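Local coordinates for nuclear inclusion protein A (Tobacco vein mottling virus, PDB 3MMG) that probably acts as a cysteine-type peptidase, a viral 3C-type protease of peptidase family C4 in the chymotrypsin-like PA clan, at residues A[39-44]-A[85-90]; A[44-49]-A[79-84]; A[109-114]-A[153-158]. The protein carries 3 engineered substitutions. All coordinates share one frame; numbering follows the deposited sequence.

Contact 1: A[39-44]-A[85-90]; sequences PYIIAN and IKMAKD
Tyr-40 and Ile-41 pair with Lys-86 and Ile-85 as neighbouring antiparallel strands of the N-terminal sheet of a PA-clan, chymotrypsin-like protease. Ile-41 and Ile-85 form the hydrogen-bonded pair: Ile-41 N reaches Ile-85 O at 2.9 Å, and Ile-85 N reaches Ile-41 O at 2.8 Å. Met-87 N, just past the strand end, continues the ladder by meeting Pro-39 O at 2.8 Å. Tyr-40 and Lys-86 make the non-hydrogen-bonded pair, where Tyr-40 CA approaches Ile-85 O in a CA-H...O contact of 3.3 Å.

On their face of the sheet, the tyrosine and lysine side chains run alongside each other. Tyr-40 CE2 lies 3.8 Å from Lys-86 CG, an oblique approach to the ring, while Pro-39 CG sits over the centre of one ring face. With chi1 at -166° the extended lysine chain lies along the tyrosine, and Trp-197 serves both residues, through a cation-pi contact to Lys-86 and a ring meeting Tyr-40 nearly parallel. On the other face, Ile-41 CG1 meets Met-87 CG at 3.9 Å. The methionine bends at chi2 (-69°) and again at chi3 (107°), and together these bring CE beside that same CG1 atom.

Three backbone bonds thus pair inward-turned N-H and C=O groups, while the side chains separate into an apolar face of isoleucine and methionine and a partly exposed one where Trp-197 probably helps to stabilise the lysine charge.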
# COMPACT_ATOMS: atom_id res chain seq x y z
N PRO A 39 0.73 7.48 -13.89
CA PRO A 39 0.59 8.74 -13.18
C PRO A 39 -0.07 8.59 -11.80
O PRO A 39 -0.44 9.61 -11.17
CB PRO A 39 -0.34 9.53 -14.11
CG PRO A 39 -1.27 8.46 -14.62
CD PRO A 39 -0.38 7.27 -14.86
N TYR A 40 -0.22 7.35 -11.35
CA TYR A 40 -0.96 7.05 -10.13
C TYR A 40 -0.06 6.63 -8.99
O TYR A 40 0.97 5.97 -9.21
CB TYR A 40 -1.98 5.92 -10.38
CG TYR A 40 -2.84 6.16 -11.59
CD1 TYR A 40 -2.72 5.36 -12.72
CD2 TYR A 40 -3.77 7.20 -11.60
CE1 TYR A 40 -3.50 5.60 -13.87
CE2 TYR A 40 -4.57 7.45 -12.73
CZ TYR A 40 -4.43 6.64 -13.85
OH TYR A 40 -5.21 6.89 -14.97
N ILE A 41 -0.46 7.01 -7.78
CA ILE A 41 0.12 6.51 -6.54
C ILE A 41 -0.94 5.73 -5.80
O ILE A 41 -2.03 6.24 -5.55
CB ILE A 41 0.59 7.68 -5.61
CG1 ILE A 41 1.53 8.64 -6.37
CG2 ILE A 41 1.26 7.16 -4.33
CD1 ILE A 41 2.78 8.00 -6.85
N ILE A 42 -0.62 4.48 -5.45
CA ILE A 42 -1.54 3.60 -4.73
C ILE A 42 -1.09 3.64 -3.29
O ILE A 42 0.11 3.44 -2.99
CB ILE A 42 -1.44 2.17 -5.28
CG1 ILE A 42 -1.91 2.07 -6.75
CG2 ILE A 42 -2.17 1.19 -4.36
CD1 ILE A 42 -1.22 0.95 -7.53
N ALA A 43 -2.01 3.93 -2.38
CA ALA A 43 -1.64 4.07 -0.98
C ALA A 43 -2.76 3.56 -0.08
O ALA A 43 -3.83 3.21 -0.56
CB ALA A 43 -1.33 5.55 -0.66
N ASN A 44 -2.51 3.54 1.23
CA ASN A 44 -3.60 3.29 2.19
C ASN A 44 -4.54 4.50 2.25
O ASN A 44 -4.07 5.64 2.21
CB ASN A 44 -3.06 3.08 3.60
CG ASN A 44 -2.14 1.88 3.70
OD1 ASN A 44 -0.93 2.02 3.58
ND2 ASN A 44 -2.71 0.69 3.88
N ILE A 85 -4.34 7.81 -6.10
CA ILE A 85 -4.20 9.26 -6.21
C ILE A 85 -3.64 9.55 -7.58
O ILE A 85 -2.64 8.95 -7.98
CB ILE A 85 -3.20 9.81 -5.13
CG1 ILE A 85 -3.56 9.31 -3.72
CG2 ILE A 85 -3.14 11.32 -5.16
CD1 ILE A 85 -2.37 9.28 -2.81
N LYS A 86 -4.26 10.49 -8.31
CA LYS A 86 -3.76 10.83 -9.63
C LYS A 86 -2.81 12.03 -9.53
O LYS A 86 -3.15 13.03 -8.93
CB LYS A 86 -4.90 11.15 -10.60
CG LYS A 86 -4.44 11.18 -12.06
CD LYS A 86 -5.57 11.52 -13.02
CE LYS A 86 -5.06 11.49 -14.47
NZ LYS A 86 -6.19 11.22 -15.44
N MET A 87 -1.64 11.91 -10.12
CA MET A 87 -0.67 12.99 -10.06
C MET A 87 -0.88 13.97 -11.22
O MET A 87 -1.40 13.61 -12.30
CB MET A 87 0.74 12.42 -10.11
CG MET A 87 1.10 11.56 -8.88
SD MET A 87 1.25 12.57 -7.39
CE MET A 87 -0.24 12.14 -6.51
N ALA A 88 -0.43 15.21 -11.01
CA ALA A 88 -0.39 16.22 -12.07
C ALA A 88 0.49 15.84 -13.29
O ALA A 88 1.40 15.01 -13.19
CB ALA A 88 0.11 17.53 -11.45
N LYS A 89 0.26 16.49 -14.43
CA LYS A 89 1.01 16.17 -15.64
C LYS A 89 2.53 16.38 -15.49
O LYS A 89 3.33 15.68 -16.13
CB LYS A 89 0.43 16.92 -16.85
CG LYS A 89 0.92 16.39 -18.19
CD LYS A 89 0.16 17.02 -19.35
CE LYS A 89 0.72 16.48 -20.68
NZ LYS A 89 0.00 17.04 -21.86
N ASP A 90 2.95 17.32 -14.63
CA ASP A 90 4.38 17.58 -14.40
C ASP A 90 5.08 16.58 -13.45
O ASP A 90 6.29 16.67 -13.18
CB ASP A 90 4.59 19.02 -13.93
CG ASP A 90 4.42 20.02 -15.07
OD1 ASP A 90 5.27 20.02 -15.99
OD2 ASP A 90 3.45 20.78 -15.02

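Contact 2: A[44-49]-A[79-84]; sequences NQHLFR and GRDIIV
Within the contact, Asp-81 OD2 accepts two hydrogen bonds from quite different directions. His-46 ND1 comes in at 2.8 Å on the syn lone pair, with the oxygen only 3° out of the ring plane. Asn-44 ND2 instead descends on the same OD2 atom at 3.1 Å, 68° out of the carboxylate plane. The other oxygen, Asp-81 OD1, offers its syn lone pair to the backbone His-46 N at 3.0 Å. Gln-45 N is also close to Asp-81 OD1, at 2.9 Å, but its angle is poor and it is not bonded there. From outside the two segments Ser-168 OG adds a further bond to OD2, so the carboxylate is fixed in position and rotation from several sides.

The histidine ring reaches it because CG lies between the backbone N and the carbonyl carbon (chi1 82°). Its far nitrogen, NE2, is hydrogen-bonded to a polar side chain of the bound peptide, and an aromatic side chain of that peptide stacks on the ring.

Between Asn-44 and His-46 in the chain, Gln-45 extends its amide to Ile-82 O, NE2 to O 3.2 Å, meeting the carbonyl from above its plane. A water held by that NE2 also receives Gly-79 N at 2.9 Å. Apolar contact completes the join: Ile-83 CG2 meets the edge of the Phe-48 ring at CE1, 4.1 Å away, the two side chains crossing near a right angle.

Asp-81 is the centre of an inverse gamma turn, and its bond to His-46 beside the peptide is consistent with the His-Asp pairing of chymotrypsin-like proteases.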
# COMPACT_ATOMS: atom_id res chain seq x y z
N ASN A 44 -2.51 3.54 1.23
CA ASN A 44 -3.60 3.29 2.19
C ASN A 44 -4.54 4.50 2.25
O ASN A 44 -4.07 5.64 2.21
CB ASN A 44 -3.06 3.08 3.60
CG ASN A 44 -2.14 1.88 3.70
OD1 ASN A 44 -0.93 2.02 3.58
ND2 ASN A 44 -2.71 0.69 3.88
N GLN A 45 -5.85 4.27 2.37
CA GLN A 45 -6.76 5.40 2.71
C GLN A 45 -6.34 6.15 3.97
O GLN A 45 -6.47 7.39 4.02
CB GLN A 45 -8.22 4.94 2.88
CG GLN A 45 -8.88 4.61 1.55
CD GLN A 45 -10.32 4.22 1.71
OE1 GLN A 45 -10.92 4.51 2.73
NE2 GLN A 45 -10.89 3.58 0.70
N HIS A 46 -5.80 5.44 4.95
CA HIS A 46 -5.45 6.06 6.22
C HIS A 46 -4.27 7.04 6.18
O HIS A 46 -4.00 7.74 7.16
CB HIS A 46 -5.29 5.02 7.33
CG HIS A 46 -3.97 4.32 7.38
ND1 HIS A 46 -3.79 3.05 6.87
CD2 HIS A 46 -2.79 4.66 7.96
CE1 HIS A 46 -2.55 2.65 7.11
NE2 HIS A 46 -1.92 3.61 7.78
N LEU A 47 -3.60 7.11 5.02
CA LEU A 47 -2.66 8.19 4.76
C LEU A 47 -3.34 9.56 4.92
O LEU A 47 -2.69 10.52 5.30
CB LEU A 47 -2.08 8.07 3.35
CG LEU A 47 -1.19 9.21 2.82
CD1 LEU A 47 0.10 9.29 3.65
CD2 LEU A 47 -0.92 8.92 1.37
N PHE A 48 -4.64 9.63 4.65
CA PHE A 48 -5.36 10.90 4.71
C PHE A 48 -6.33 11.01 5.88
O PHE A 48 -7.33 11.75 5.81
CB PHE A 48 -6.06 11.15 3.38
CG PHE A 48 -5.12 11.15 2.22
CD1 PHE A 48 -5.14 10.11 1.29
CD2 PHE A 48 -4.19 12.17 2.07
CE1 PHE A 48 -4.24 10.10 0.22
CE2 PHE A 48 -3.29 12.17 1.00
CZ PHE A 48 -3.31 11.15 0.08
N ARG A 49 -6.04 10.28 6.95
CA ARG A 49 -6.78 10.40 8.20
C ARG A 49 -6.95 11.85 8.63
O ARG A 49 -8.03 12.26 9.07
CB ARG A 49 -6.02 9.69 9.31
CG ARG A 49 -6.22 8.23 9.34
CD ARG A 49 -5.54 7.66 10.55
NE ARG A 49 -4.09 7.86 10.59
CZ ARG A 49 -3.29 7.21 11.43
NH1 ARG A 49 -3.81 6.34 12.28
NH2 ARG A 49 -1.99 7.42 11.44
N GLY A 79 -14.72 0.49 0.81
CA GLY A 79 -14.84 -0.67 1.69
C GLY A 79 -13.51 -1.24 2.17
O GLY A 79 -13.48 -2.12 3.03
N ARG A 80 -12.39 -0.73 1.65
CA ARG A 80 -11.09 -1.21 2.13
C ARG A 80 -10.05 -0.10 2.18
O ARG A 80 -10.26 0.97 1.62
CB ARG A 80 -10.59 -2.39 1.32
CG ARG A 80 -10.12 -2.01 -0.08
CD ARG A 80 -9.82 -3.26 -0.92
NE ARG A 80 -11.08 -3.91 -1.30
CZ ARG A 80 -11.19 -5.12 -1.85
NH1 ARG A 80 -10.10 -5.85 -2.11
NH2 ARG A 80 -12.40 -5.60 -2.15
N ASP A 81 -8.93 -0.38 2.86
CA ASP A 81 -7.93 0.65 3.16
C ASP A 81 -6.94 0.87 2.01
O ASP A 81 -5.73 0.84 2.23
CB ASP A 81 -7.19 0.29 4.45
CG ASP A 81 -6.26 1.40 4.93
OD1 ASP A 81 -6.53 2.60 4.61
OD2 ASP A 81 -5.28 1.07 5.62
N ILE A 82 -7.47 1.06 0.80
CA ILE A 82 -6.70 1.41 -0.41
C ILE A 82 -7.31 2.63 -1.13
O ILE A 82 -8.53 2.76 -1.26
CB ILE A 82 -6.59 0.23 -1.40
CG1 ILE A 82 -6.02 -1.02 -0.69
CG2 ILE A 82 -5.70 0.62 -2.63
CD1 ILE A 82 -5.91 -2.28 -1.57
N ILE A 83 -6.43 3.51 -1.61
CA ILE A 83 -6.85 4.68 -2.38
C ILE A 83 -5.87 4.86 -3.53
O ILE A 83 -4.71 4.48 -3.42
CB ILE A 83 -6.93 5.96 -1.50
CG1 ILE A 83 -7.60 7.10 -2.28
CG2 ILE A 83 -5.55 6.38 -0.97
CD1 ILE A 83 -8.37 8.02 -1.39
N VAL A 84 -6.36 5.40 -4.64
CA VAL A 84 -5.52 5.71 -5.79
C VAL A 84 -5.53 7.22 -5.93
O VAL A 84 -6.58 7.85 -5.87
CB VAL A 84 -6.00 5.02 -7.11
CG1 VAL A 84 -5.00 5.27 -8.20
CG2 VAL A 84 -6.17 3.48 -6.92
O HOH W 1 -13.97 3.21 1.64

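Contact 3: A[109-114]-A[153-158]; sequences VCMVST and SPLVSI
Leu-155 is set between Val-109 and Met-111, and this three-way fit organises one face of the pairing. The leucine CD1 branch does the touching, 3.9 Å from Val-109 CG2 on one flank and 4.0 Å from Met-111 CB on the other, each pair meeting at a slant. In Met-111 CG points away from the backbone N (chi1 -173°) and the chain bends only at chi3, a shape that folds CE back near Leu-155 CD1 while CG lies 3.7 Å from Ser-153 CB. Leu-164 and Ile-131, from two other strands of the barrel, also touch Val-109.

On the other face, Val-112 CG2 and Val-156 CG2 approach to 3.6 Å, both methyls being anti to their own carbonyl carbons and so turned to the backbone N side. Ile-14 of helix 12-15 packs on both valines and on Pro-154.

Backbone bonds fix the antiparallel register. Cys-110 and Val-156 are joined by two of them, Cys-110 N to Val-156 O and Val-156 N to Cys-110 O, both 2.9 Å. Val-112 N then meets Pro-154 O at 3.1 Å. The strand directions make 140° rather than 180°, consistent with the twist of a barrel, and these two strands are the first and last across it, so their bonds close it. Ser-153 OG is bonded to Gln-150 O and also accepts from two waters that reach Ser-113 OG, one of them weakly.

The chemistry implied is a seam with mainly apolar side chains on both faces, inward-turned backbone groups paired in the ladder, and two waters bridging Ser-153 and Ser-113 at one end.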
# COMPACT_ATOMS: atom_id res chain seq x y z
N VAL A 109 3.51 -14.88 1.22
CA VAL A 109 3.90 -13.52 0.81
C VAL A 109 5.20 -13.05 1.44
O VAL A 109 5.54 -13.44 2.57
CB VAL A 109 2.79 -12.46 1.11
CG1 VAL A 109 1.52 -12.72 0.29
CG2 VAL A 109 2.49 -12.39 2.62
N CYS A 110 5.95 -12.24 0.68
CA CYS A 110 7.09 -11.44 1.21
C CYS A 110 6.78 -9.96 1.14
O CYS A 110 6.21 -9.49 0.14
CB CYS A 110 8.37 -11.65 0.40
SG CYS A 110 9.08 -13.27 0.48
N MET A 111 7.21 -9.19 2.15
CA MET A 111 7.06 -7.75 2.08
C MET A 111 8.26 -7.22 1.32
O MET A 111 9.40 -7.67 1.51
CB MET A 111 6.96 -7.17 3.49
CG MET A 111 6.63 -5.68 3.47
SD MET A 111 6.32 -5.06 5.15
CE MET A 111 4.90 -6.02 5.64
N VAL A 112 7.99 -6.25 0.45
CA VAL A 112 9.04 -5.64 -0.35
C VAL A 112 9.09 -4.14 -0.04
O VAL A 112 8.04 -3.50 0.07
CB VAL A 112 8.78 -5.84 -1.84
CG1 VAL A 112 9.80 -5.03 -2.65
CG2 VAL A 112 8.88 -7.32 -2.20
N SER A 113 10.29 -3.58 0.05
CA SER A 113 10.41 -2.14 0.26
C SER A 113 11.65 -1.64 -0.48
O SER A 113 12.28 -2.37 -1.27
CB SER A 113 10.44 -1.83 1.76
OG SER A 113 10.42 -0.44 2.04
N THR A 114 11.99 -0.39 -0.21
CA THR A 114 13.08 0.24 -0.92
C THR A 114 13.80 1.15 0.06
O THR A 114 13.21 1.69 0.99
CB THR A 114 12.56 1.00 -2.18
OG1 THR A 114 13.65 1.57 -2.92
CG2 THR A 114 11.55 2.08 -1.80
N SER A 153 3.51 -0.83 2.31
CA SER A 153 4.51 -1.73 1.73
C SER A 153 3.81 -2.89 1.04
O SER A 153 2.91 -3.52 1.63
CB SER A 153 5.48 -2.24 2.80
OG SER A 153 6.12 -1.15 3.48
N PRO A 154 4.18 -3.16 -0.22
CA PRO A 154 3.54 -4.31 -0.89
C PRO A 154 3.84 -5.67 -0.26
O PRO A 154 4.96 -5.92 0.20
CB PRO A 154 4.12 -4.27 -2.32
CG PRO A 154 5.37 -3.47 -2.22
CD PRO A 154 5.15 -2.47 -1.09
N LEU A 155 2.82 -6.51 -0.25
CA LEU A 155 2.96 -7.94 0.01
C LEU A 155 2.89 -8.67 -1.32
O LEU A 155 1.92 -8.51 -2.07
CB LEU A 155 1.87 -8.44 0.95
CG LEU A 155 1.96 -8.08 2.44
CD1 LEU A 155 3.26 -8.61 3.07
CD2 LEU A 155 1.80 -6.56 2.69
N VAL A 156 3.92 -9.45 -1.59
CA VAL A 156 4.15 -10.02 -2.91
C VAL A 156 4.08 -11.55 -2.84
O VAL A 156 4.72 -12.15 -1.98
CB VAL A 156 5.55 -9.57 -3.47
CG1 VAL A 156 5.80 -10.17 -4.86
CG2 VAL A 156 5.62 -8.05 -3.54
N SER A 157 3.32 -12.17 -3.73
CA SER A 157 3.26 -13.64 -3.73
C SER A 157 4.59 -14.28 -4.16
O SER A 157 5.20 -13.85 -5.15
CB SER A 157 2.20 -14.10 -4.74
OG SER A 157 2.27 -15.52 -4.88
N ILE A 158 5.04 -15.29 -3.43
CA ILE A 158 6.21 -16.04 -3.88
C ILE A 158 5.85 -17.14 -4.89
O ILE A 158 6.74 -17.85 -5.40
CB ILE A 158 7.03 -16.61 -2.68
CG1 ILE A 158 6.13 -17.34 -1.67
CG2 ILE A 158 7.75 -15.49 -1.99
CD1 ILE A 158 5.64 -18.73 -2.07
O HOH W 2 7.62 -0.52 1.12
O HOH W 3 8.77 -1.60 4.44

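Contacts 1 and 2 are continuous: their centres lie 13 Å apart, they share Asn-44, and both use strand 83-86. Ala-43 O and Ile-83 N, 2.8 Å apart, probably carry the strand ladder between them, while Ile-85 CD1 packs on Phe-48 CZ at 3.6 Å. Contact 2, just beyond the end of strand 40-43, carries His-46, which meets the bound peptide. Contact 3 closes the other barrel, its centre about 18 Å from that of contact 2 and 21 Å from that of contact 1. Strand 163-171 links the halves: His-167 bonds to Ser-153 through the backbone and to Asn-44 ND2, and Ser-168 to Asp-81.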